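Local coordinates for HupZ (Streptococcus sp. 'group A', PDB 5ESC), which degrades heme in vitro and adopts, as a dimer, the split-barrel fold of the pyridoxamine 5'-phosphate oxidase family, at residues M6-A18 against I28-F42. Sequence-based numbering, arbitrary orientation.
Sequences MKDLINNQLAMVA and IGPKRSMRLWDDKTF
Met-34, closing the type I turn that follows strand 26-31, meets Ala-15 and Val-17 with opposite ends of its side chain. Its CB presses on Ala-15 CB at 3.4 Å, tighter than usual for two carbons, and CG stays against the same methyl at 3.8 Å. The chain then bends at chi2 (75°) and again at chi3 (68°), which carries CE to Val-17 CG2 at 3.6 Å, the two side chains crossing at about a right angle. Val-17 CG2 also touches Lys-31 CG. On the other face of the hairpin Met-16 is likewise folded, with SD against Pro-30 CB and CE over the Gly-29 to Pro-30 peptide, 3.6 Å from Pro-30 N. Leu-14 flanks the same proline with CD2 and sends CD1 to Arg-32 CA. Val-17 and Gly-29 form an antiparallel hydrogen-bonded pair, with Val-17 N to Gly-29 O at 2.8 Å and Gly-29 N to Val-17 O at 3.0 Å. Where the strands part, a water accepts from Ala-15 N and lies within hydrogen-bonding distance of Lys-31 O, and a second water sits between Ile-10 O and Met-34 O. Beyond them Ile-10 CD1 sits 3.7 Å from Phe-42 CZ and 3.9 Å from Leu-36 CD1, while Leu-36 CD2 lies above one face of the Phe-42 ring, toward its rim. Helix 4-12 thus packs on strands 35-38 and 41-46 of the split barrel, with Phe-66 of strand 61-68 touching Ile-10 and Ala-15, and Ile-110 of strand 106-117 touching Met-34; the Met-16 face of hairpin 15-20/26-31, with Leu-14 just before it, packs on the second subunit, Met-16 against its Ala-65 and Leu-14 against its Val-67.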
ATOM      1  N   MET A   6      -7.742  -6.998  15.002  1.00 31.75           N
ATOM      2  CA  MET A   6      -6.942  -5.814  14.573  1.00 30.96           C
ATOM      3  C   MET A   6      -5.551  -5.864  15.154  1.00 28.23           C
ATOM      4  O   MET A   6      -4.632  -5.710  14.401  1.00 27.08           O
ATOM      5  CB  MET A   6      -7.587  -4.458  14.889  1.00 30.22           C
ATOM      6  CG  MET A   6      -8.745  -4.094  13.974  1.00 30.36           C
ATOM      7  SD  MET A   6      -9.591  -2.633  14.504  1.00 30.86           S
ATOM      8  CE  MET A   6     -11.283  -2.669  13.905  1.00 30.87           C
ATOM      9  N   LYS A   7      -5.389  -6.145  16.453  1.00 29.07           N
ATOM     10  CA  LYS A   7      -4.045  -6.136  17.094  1.00 31.48           C
ATOM     11  C   LYS A   7      -3.177  -7.238  16.600  1.00 32.44           C
ATOM     12  O   LYS A   7      -1.963  -7.050  16.486  1.00 33.75           O
ATOM     13  CB  LYS A   7      -4.082  -6.183  18.633  1.00 34.00           C
ATOM     14  CG  LYS A   7      -4.743  -4.973  19.229  1.00 35.99           C
ATOM     15  CD  LYS A   7      -4.843  -5.102  20.744  1.00 40.66           C
ATOM     16  CE  LYS A   7      -5.832  -4.102  21.369  1.00 41.87           C
ATOM     17  NZ  LYS A   7      -6.153  -4.483  22.805  1.00 43.86           N
ATOM     18  N   ASP A   8      -3.784  -8.383  16.264  1.00 35.46           N
ATOM     19  CA  ASP A   8      -3.016  -9.546  15.823  1.00 36.11           C
ATOM     20  C   ASP A   8      -2.396  -9.292  14.478  1.00 33.73           C
ATOM     21  O   ASP A   8      -1.249  -9.635  14.278  1.00 30.78           O
ATOM     22  CB  ASP A   8      -3.888 -10.799  15.698  1.00 41.66           C
ATOM     23  CG  ASP A   8      -4.475 -11.255  17.022  1.00 45.92           C
ATOM     24  OD1 ASP A   8      -3.955 -10.906  18.129  1.00 44.43           O
ATOM     25  OD2 ASP A   8      -5.499 -11.966  16.907  1.00 51.61           O
ATOM     26  N   LEU A   9      -3.192  -8.741  13.545  1.00 33.47           N
ATOM     27  CA  LEU A   9      -2.668  -8.330  12.222  1.00 31.78           C
ATOM     28  C   LEU A   9      -1.597  -7.298  12.295  1.00 30.47           C
ATOM     29  O   LEU A   9      -0.505  -7.459  11.694  1.00 29.71           O
ATOM     30  CB  LEU A   9      -3.770  -7.807  11.297  1.00 36.39           C
ATOM     31  CG  LEU A   9      -4.383  -8.951  10.491  1.00 36.93           C
ATOM     32  CD1 LEU A   9      -5.543  -9.552  11.263  1.00 38.96           C
ATOM     33  CD2 LEU A   9      -4.878  -8.486   9.153  1.00 39.31           C
ATOM     34  N   ILE A  10      -1.895  -6.242  13.061  1.00 28.06           N
ATOM     35  CA  ILE A  10      -0.931  -5.173  13.280  1.00 27.42           C
ATOM     36  C   ILE A  10       0.353  -5.775  13.812  1.00 28.62           C
ATOM     37  O   ILE A  10       1.456  -5.407  13.377  1.00 24.90           O
ATOM     38  CB  ILE A  10      -1.466  -4.067  14.283  1.00 23.66           C
ATOM     39  CG1 ILE A  10      -2.638  -3.289  13.645  1.00 21.20           C
ATOM     40  CG2 ILE A  10      -0.323  -3.159  14.649  1.00 23.10           C
ATOM     41  CD1 ILE A  10      -3.493  -2.438  14.550  1.00 19.96           C
ATOM     42  N   ASN A  11       0.209  -6.694  14.794  1.00 30.54           N
ATOM     43  CA  ASN A  11       1.399  -7.348  15.406  1.00 31.94           C
ATOM     44  C   ASN A  11       2.049  -8.353  14.464  1.00 29.00           C
ATOM     45  O   ASN A  11       3.211  -8.609  14.529  1.00 29.86           O
ATOM     46  CB  ASN A  11       1.078  -8.062  16.717  1.00 34.36           C
ATOM     47  CG  ASN A  11       0.838  -7.121  17.895  1.00 36.80           C
ATOM     48  OD1 ASN A  11       1.284  -5.964  17.934  1.00 39.10           O
ATOM     49  ND2 ASN A  11       0.088  -7.637  18.888  1.00 40.80           N
ATOM     50  N   ASN A  12       1.274  -8.932  13.584  1.00 31.33           N
ATOM     51  CA  ASN A  12       1.817  -9.986  12.707  1.00 31.59           C
ATOM     52  C   ASN A  12       2.118  -9.663  11.263  1.00 30.84           C
ATOM     53  O   ASN A  12       2.859 -10.421  10.653  1.00 29.52           O
ATOM     54  CB  ASN A  12       0.949 -11.241  12.840  1.00 33.08           C
ATOM     55  CG  ASN A  12       1.111 -11.857  14.199  1.00 32.42           C
ATOM     56  OD1 ASN A  12       2.212 -12.215  14.544  1.00 36.50           O
ATOM     57  ND2 ASN A  12       0.080 -11.838  15.015  1.00 34.91           N
ATOM     58  N   GLN A  13       1.586  -8.546  10.717  1.00 27.72           N
ATOM     59  CA  GLN A  13       1.735  -8.228   9.288  1.00 24.27           C
ATOM     60  C   GLN A  13       2.484  -6.885   9.130  1.00 25.08           C
ATOM     61  O   GLN A  13       2.616  -6.111  10.078  1.00 21.24           O
ATOM     62  CB  GLN A  13       0.362  -8.192   8.586  1.00 25.71           C
ATOM     63  CG  GLN A  13      -0.539  -9.414   8.787  1.00 29.45           C
ATOM     64  CD  GLN A  13       0.122 -10.698   8.286  1.00 29.40           C
ATOM     65  OE1 GLN A  13       1.003 -10.651   7.431  1.00 27.37           O
ATOM     66  NE2 GLN A  13      -0.215 -11.824   8.916  1.00 31.77           N
ATOM     67  N   LEU A  14       3.043  -6.700   7.949  1.00 22.72           N
ATOM     68  CA  LEU A  14       3.708  -5.495   7.528  1.00 22.08           C
ATOM     69  C   LEU A  14       2.719  -4.361   7.190  1.00 20.75           C
ATOM     70  O   LEU A  14       1.848  -4.500   6.275  1.00 23.41           O
ATOM     71  CB  LEU A  14       4.516  -5.776   6.268  1.00 23.62           C
ATOM     72  CG  LEU A  14       5.472  -4.716   5.761  1.00 24.41           C
ATOM     73  CD1 LEU A  14       6.291  -4.247   6.946  1.00 27.01           C
ATOM     74  CD2 LEU A  14       6.403  -5.239   4.682  1.00 27.87           C
ATOM     75  N   ALA A  15       2.926  -3.223   7.829  1.00 18.20           N
ATOM     76  CA  ALA A  15       2.150  -1.982   7.544  1.00 16.41           C
ATOM     77  C   ALA A  15       2.523  -1.494   6.176  1.00 14.92           C
ATOM     78  O   ALA A  15       3.707  -1.260   5.896  1.00 16.01           O
ATOM     79  CB  ALA A  15       2.484  -0.928   8.570  1.00 15.30           C
ATOM     80  N   MET A  16       1.576  -1.431   5.287  1.00 13.89           N
ATOM     81  CA  MET A  16       1.802  -0.738   4.031  1.00 14.60           C
ATOM     82  C   MET A  16       1.122   0.632   4.086  1.00 14.12           C
ATOM     83  O   MET A  16      -0.136   0.767   4.402  1.00 13.71           O
ATOM     84  CB  MET A  16       1.330  -1.600   2.829  1.00 15.94           C
ATOM     85  CG  MET A  16       2.022  -2.955   2.779  1.00 21.75           C
ATOM     86  SD  MET A  16       3.744  -2.815   2.269  1.00 30.27           S
ATOM     87  CE  MET A  16       3.726  -1.560   1.015  1.00 22.16           C
ATOM     88  N   VAL A  17       1.889   1.658   3.740  1.00 14.41           N
ATOM     89  CA  VAL A  17       1.478   3.066   3.927  1.00 15.59           C
ATOM     90  C   VAL A  17       1.354   3.805   2.661  1.00 15.44           C
ATOM     91  O   VAL A  17       2.289   3.857   1.868  1.00 15.10           O
ATOM     92  CB  VAL A  17       2.458   3.832   4.866  1.00 17.67           C
ATOM     93  CG1 VAL A  17       2.041   5.315   4.963  1.00 20.04           C
ATOM     94  CG2 VAL A  17       2.599   3.080   6.219  1.00 19.18           C
ATOM     95  N   ALA A  18       0.182   4.406   2.426  1.00 12.36           N
ATOM     96  CA  ALA A  18      -0.039   5.233   1.310  1.00 11.74           C
ATOM     97  C   ALA A  18      -0.192   6.724   1.672  1.00 13.60           C
ATOM     98  O   ALA A  18      -0.982   7.063   2.606  1.00 11.01           O
ATOM     99  CB  ALA A  18      -1.324   4.776   0.553  1.00 13.82           C
ATOM    100  N   ILE A  28       3.468   4.764  -2.063  1.00 17.41           N
ATOM    101  CA  ILE A  28       3.266   3.601  -1.313  1.00 17.92           C
ATOM    102  C   ILE A  28       4.610   3.095  -0.817  1.00 20.13           C
ATOM    103  O   ILE A  28       5.594   3.162  -1.569  1.00 19.59           O
ATOM    104  CB  ILE A  28       2.499   2.517  -2.155  1.00 19.25           C
ATOM    105  CG1 ILE A  28       1.996   1.464  -1.180  1.00 23.02           C
ATOM    106  CG2 ILE A  28       3.345   1.925  -3.299  1.00 21.20           C
ATOM    107  CD1 ILE A  28       0.995   0.495  -1.796  1.00 27.46           C
ATOM    108  N   GLY A  29       4.678   2.677   0.424  1.00 18.69           N
ATOM    109  CA  GLY A  29       5.860   2.018   0.932  1.00 22.57           C
ATOM    110  C   GLY A  29       5.593   1.301   2.266  1.00 20.79           C
ATOM    111  O   GLY A  29       4.624   1.659   2.964  1.00 19.93           O
ATOM    112  N   PRO A  30       6.410   0.288   2.608  1.00 19.75           N
ATOM    113  CA  PRO A  30       6.277  -0.471   3.840  1.00 18.70           C
ATOM    114  C   PRO A  30       6.879   0.319   5.049  1.00 18.76           C
ATOM    115  O   PRO A  30       7.859   1.079   4.891  1.00 17.21           O
ATOM    116  CB  PRO A  30       7.169  -1.705   3.563  1.00 20.91           C
ATOM    117  CG  PRO A  30       8.238  -1.177   2.656  1.00 19.98           C
ATOM    118  CD  PRO A  30       7.589  -0.137   1.821  1.00 19.36           C
ATOM    119  N   LYS A  31       6.336   0.135   6.258  1.00 18.44           N
ATOM    120  CA  LYS A  31       6.933   0.696   7.468  1.00 18.54           C
ATOM    121  C   LYS A  31       6.934  -0.420   8.481  1.00 18.83           C
ATOM    122  O   LYS A  31       5.928  -0.634   9.223  1.00 16.45           O
ATOM    123  CB  LYS A  31       6.179   1.967   7.972  1.00 20.19           C
ATOM    124  CG  LYS A  31       6.270   3.244   7.123  1.00 21.24           C
ATOM    125  CD  LYS A  31       7.715   3.734   6.989  1.00 24.09           C
ATOM    126  CE  LYS A  31       7.886   4.941   6.082  1.00 23.18           C
ATOM    127  NZ  LYS A  31       9.329   5.393   6.271  1.00 29.07           N
ATOM    128  N   ARG A  32       8.040  -1.142   8.603  1.00 16.67           N
ATOM    129  CA  ARG A  32       8.013  -2.272   9.468  1.00 19.09           C
ATOM    130  C   ARG A  32       7.944  -1.927  10.969  1.00 17.90           C
ATOM    131  O   ARG A  32       7.685  -2.791  11.734  1.00 17.81           O
ATOM    132  CB  ARG A  32       9.211  -3.188   9.202  1.00 23.75           C
ATOM    133  CG  ARG A  32      10.517  -2.566   9.422  1.00 30.55           C
ATOM    134  CD  ARG A  32      11.580  -3.600   8.986  1.00 40.74           C
ATOM    135  NE  ARG A  32      12.892  -3.192   9.496  1.00 50.60           N
ATOM    136  CZ  ARG A  32      13.407  -3.532  10.690  1.00 57.16           C
ATOM    137  NH1 ARG A  32      12.763  -4.352  11.547  1.00 58.25           N
ATOM    138  NH2 ARG A  32      14.604  -3.064  11.026  1.00 57.11           N
ATOM    139  N   SER A  33       8.242  -0.696  11.378  1.00 13.28           N
ATOM    140  CA  SER A  33       8.211  -0.323  12.808  1.00 13.14           C
ATOM    141  C   SER A  33       6.820   0.241  13.182  1.00 13.94           C
ATOM    142  O   SER A  33       6.635   0.724  14.285  1.00 12.55           O
ATOM    143  CB  SER A  33       9.161   0.795  13.107  1.00 12.75           C
ATOM    144  OG  SER A  33       8.964   1.970  12.317  1.00 11.45           O
ATOM    145  N   MET A  34       5.868   0.224  12.246  1.00 14.20           N
ATOM    146  CA  MET A  34       4.540   0.805  12.529  1.00 14.66           C
ATOM    147  C   MET A  34       3.909   0.032  13.713  1.00 14.24           C
ATOM    148  O   MET A  34       3.867  -1.215  13.675  1.00 14.89           O
ATOM    149  CB  MET A  34       3.665   0.726  11.348  1.00 15.14           C
ATOM    150  CG  MET A  34       2.278   1.476  11.534  1.00 16.65           C
ATOM    151  SD  MET A  34       2.371   3.272  11.461  1.00 17.67           S
ATOM    152  CE  MET A  34       2.787   3.638   9.759  1.00 20.02           C
ATOM    153  N   ARG A  35       3.429   0.703  14.746  1.00 13.96           N
ATOM    154  CA  ARG A  35       2.869   0.025  15.917  1.00 12.08           C
ATOM    155  C   ARG A  35       1.889   0.891  16.657  1.00 12.70           C
ATOM    156  O   ARG A  35       1.957   2.100  16.546  1.00 10.61           O
ATOM    157  CB  ARG A  35       4.002  -0.298  16.859  1.00 12.73           C
ATOM    158  CG  ARG A  35       4.892   0.852  17.294  1.00 12.42           C
ATOM    159  CD  ARG A  35       6.284   0.328  17.728  1.00 13.85           C
ATOM    160  NE  ARG A  35       7.140   1.362  18.291  1.00 15.19           N
ATOM    161  CZ  ARG A  35       7.928   2.186  17.629  1.00 12.89           C
ATOM    162  NH1 ARG A  35       8.614   3.098  18.274  1.00  9.63           N
ATOM    163  NH2 ARG A  35       8.061   2.112  16.309  1.00 14.05           N
ATOM    164  N   LEU A  36       1.075   0.327  17.500  1.00 12.35           N
ATOM    165  CA  LEU A  36       0.058   1.096  18.192  1.00 14.93           C
ATOM    166  C   LEU A  36       0.649   1.796  19.394  1.00 14.75           C
ATOM    167  O   LEU A  36       1.433   1.222  20.152  1.00 15.27           O
ATOM    168  CB  LEU A  36      -1.110   0.190  18.654  1.00 15.74           C
ATOM    169  CG  LEU A  36      -2.165  -0.254  17.699  1.00 17.34           C
ATOM    170  CD1 LEU A  36      -3.058  -1.376  18.285  1.00 19.56           C
ATOM    171  CD2 LEU A  36      -3.019   0.832  17.032  1.00 19.30           C
ATOM    172  N   TRP A  37       0.241   3.059  19.578  1.00 12.54           N
ATOM    173  CA  TRP A  37       0.524   3.861  20.739  1.00 12.87           C
ATOM    174  C   TRP A  37      -0.658   3.775  21.702  1.00 14.34           C
ATOM    175  O   TRP A  37      -0.470   3.759  22.928  1.00 13.69           O
ATOM    176  CB  TRP A  37       0.680   5.332  20.325  1.00 11.72           C
ATOM    177  CG  TRP A  37       1.029   6.206  21.478  1.00 12.72           C
ATOM    178  CD1 TRP A  37       0.162   6.984  22.232  1.00 11.39           C
ATOM    179  CD2 TRP A  37       2.333   6.383  22.081  1.00 12.61           C
ATOM    180  NE1 TRP A  37       0.833   7.593  23.197  1.00 13.65           N
ATOM    181  CE2 TRP A  37       2.156   7.274  23.166  1.00 12.27           C
ATOM    182  CE3 TRP A  37       3.599   5.882  21.819  1.00 12.66           C
ATOM    183  CZ2 TRP A  37       3.200   7.707  23.968  1.00 16.87           C
ATOM    184  CZ3 TRP A  37       4.669   6.293  22.646  1.00 15.15           C
ATOM    185  CH2 TRP A  37       4.466   7.203  23.676  1.00 15.21           C
ATOM    186  N   ASP A  38      -1.873   3.918  21.157  1.00 14.47           N
ATOM    187  CA  ASP A  38      -3.101   3.800  21.946  1.00 14.75           C
ATOM    188  C   ASP A  38      -4.189   3.290  20.991  1.00 17.36           C
ATOM    189  O   ASP A  38      -3.910   3.052  19.802  1.00 16.34           O
ATOM    190  CB  ASP A  38      -3.465   5.066  22.717  1.00 16.59           C
ATOM    191  CG  ASP A  38      -3.793   6.279  21.870  1.00 17.40           C
ATOM    192  OD1 ASP A  38      -4.237   6.183  20.724  1.00 19.59           O
ATOM    193  OD2 ASP A  38      -3.623   7.383  22.375  1.00 19.54           O
ATOM    194  N   ASP A  39      -5.421   3.241  21.430  1.00 16.92           N
ATOM    195  CA  ASP A  39      -6.513   2.737  20.598  1.00 19.32           C
ATOM    196  C   ASP A  39      -6.812   3.658  19.408  1.00 17.82           C
ATOM    197  O   ASP A  39      -7.698   3.373  18.649  1.00 18.40           O
ATOM    198  CB  ASP A  39      -7.836   2.528  21.466  1.00 22.58           C
ATOM    199  CG  ASP A  39      -7.830   1.209  22.316  1.00 32.90           C
ATOM    200  OD1 ASP A  39      -7.078   0.214  22.047  1.00 41.18           O
ATOM    201  OD2 ASP A  39      -8.599   1.155  23.323  1.00 47.53           O
ATOM    202  N   LYS A  40      -6.218   4.842  19.304  1.00 14.81           N
ATOM    203  CA  LYS A  40      -6.428   5.626  18.066  1.00 15.58           C
ATOM    204  C   LYS A  40      -5.171   6.233  17.444  1.00 13.11           C
ATOM    205  O   LYS A  40      -5.291   7.114  16.597  1.00 14.11           O
ATOM    206  CB  LYS A  40      -7.469   6.744  18.217  1.00 20.29           C
ATOM    207  CG  LYS A  40      -7.318   7.542  19.423  1.00 24.94           C
ATOM    208  CD  LYS A  40      -8.582   8.279  19.859  1.00 29.74           C
ATOM    209  CE  LYS A  40      -9.862   7.607  19.499  1.00 36.44           C
ATOM    210  NZ  LYS A  40     -10.985   8.318  20.233  1.00 41.30           N
ATOM    211  N   THR A  41      -4.004   5.697  17.779  1.00 11.88           N
ATOM    212  CA  THR A  41      -2.747   6.330  17.371  1.00 12.69           C
ATOM    213  C   THR A  41      -1.754   5.247  17.027  1.00 11.67           C
ATOM    214  O   THR A  41      -1.613   4.329  17.796  1.00 10.51           O
ATOM    215  CB  THR A  41      -2.196   7.208  18.496  1.00 13.95           C
ATOM    216  OG1 THR A  41      -3.261   7.981  19.029  1.00 16.16           O
ATOM    217  CG2 THR A  41      -1.016   8.185  17.990  1.00 13.17           C
ATOM    218  N   PHE A  42      -1.072   5.375  15.906  1.00 10.60           N
ATOM    219  CA  PHE A  42       0.060   4.531  15.590  1.00 10.16           C
ATOM    220  C   PHE A  42       1.271   5.422  15.648  1.00  9.50           C
ATOM    221  O   PHE A  42       1.162   6.666  15.488  1.00 10.40           O
ATOM    222  CB  PHE A  42       0.022   4.008  14.156  1.00 11.24           C
ATOM    223  CG  PHE A  42      -0.968   2.934  13.869  1.00 13.02           C
ATOM    224  CD1 PHE A  42      -0.608   1.574  13.932  1.00 13.13           C
ATOM    225  CD2 PHE A  42      -2.278   3.257  13.479  1.00 14.68           C
ATOM    226  CE1 PHE A  42      -1.497   0.601  13.616  1.00 12.99           C
ATOM    227  CE2 PHE A  42      -3.186   2.250  13.184  1.00 15.25           C
ATOM    228  CZ  PHE A  42      -2.793   0.927  13.220  1.00 12.39           C
TER
HETATM  229  O   HOH W   1       3.188  -3.175  12.155  1.00 28.76           O
HETATM  230  O   HOH W   2       1.101  -2.481  17.931  1.00 18.16           O
HETATM  231  O   HOH W   3       4.649  -3.308  10.091  1.00 22.45           O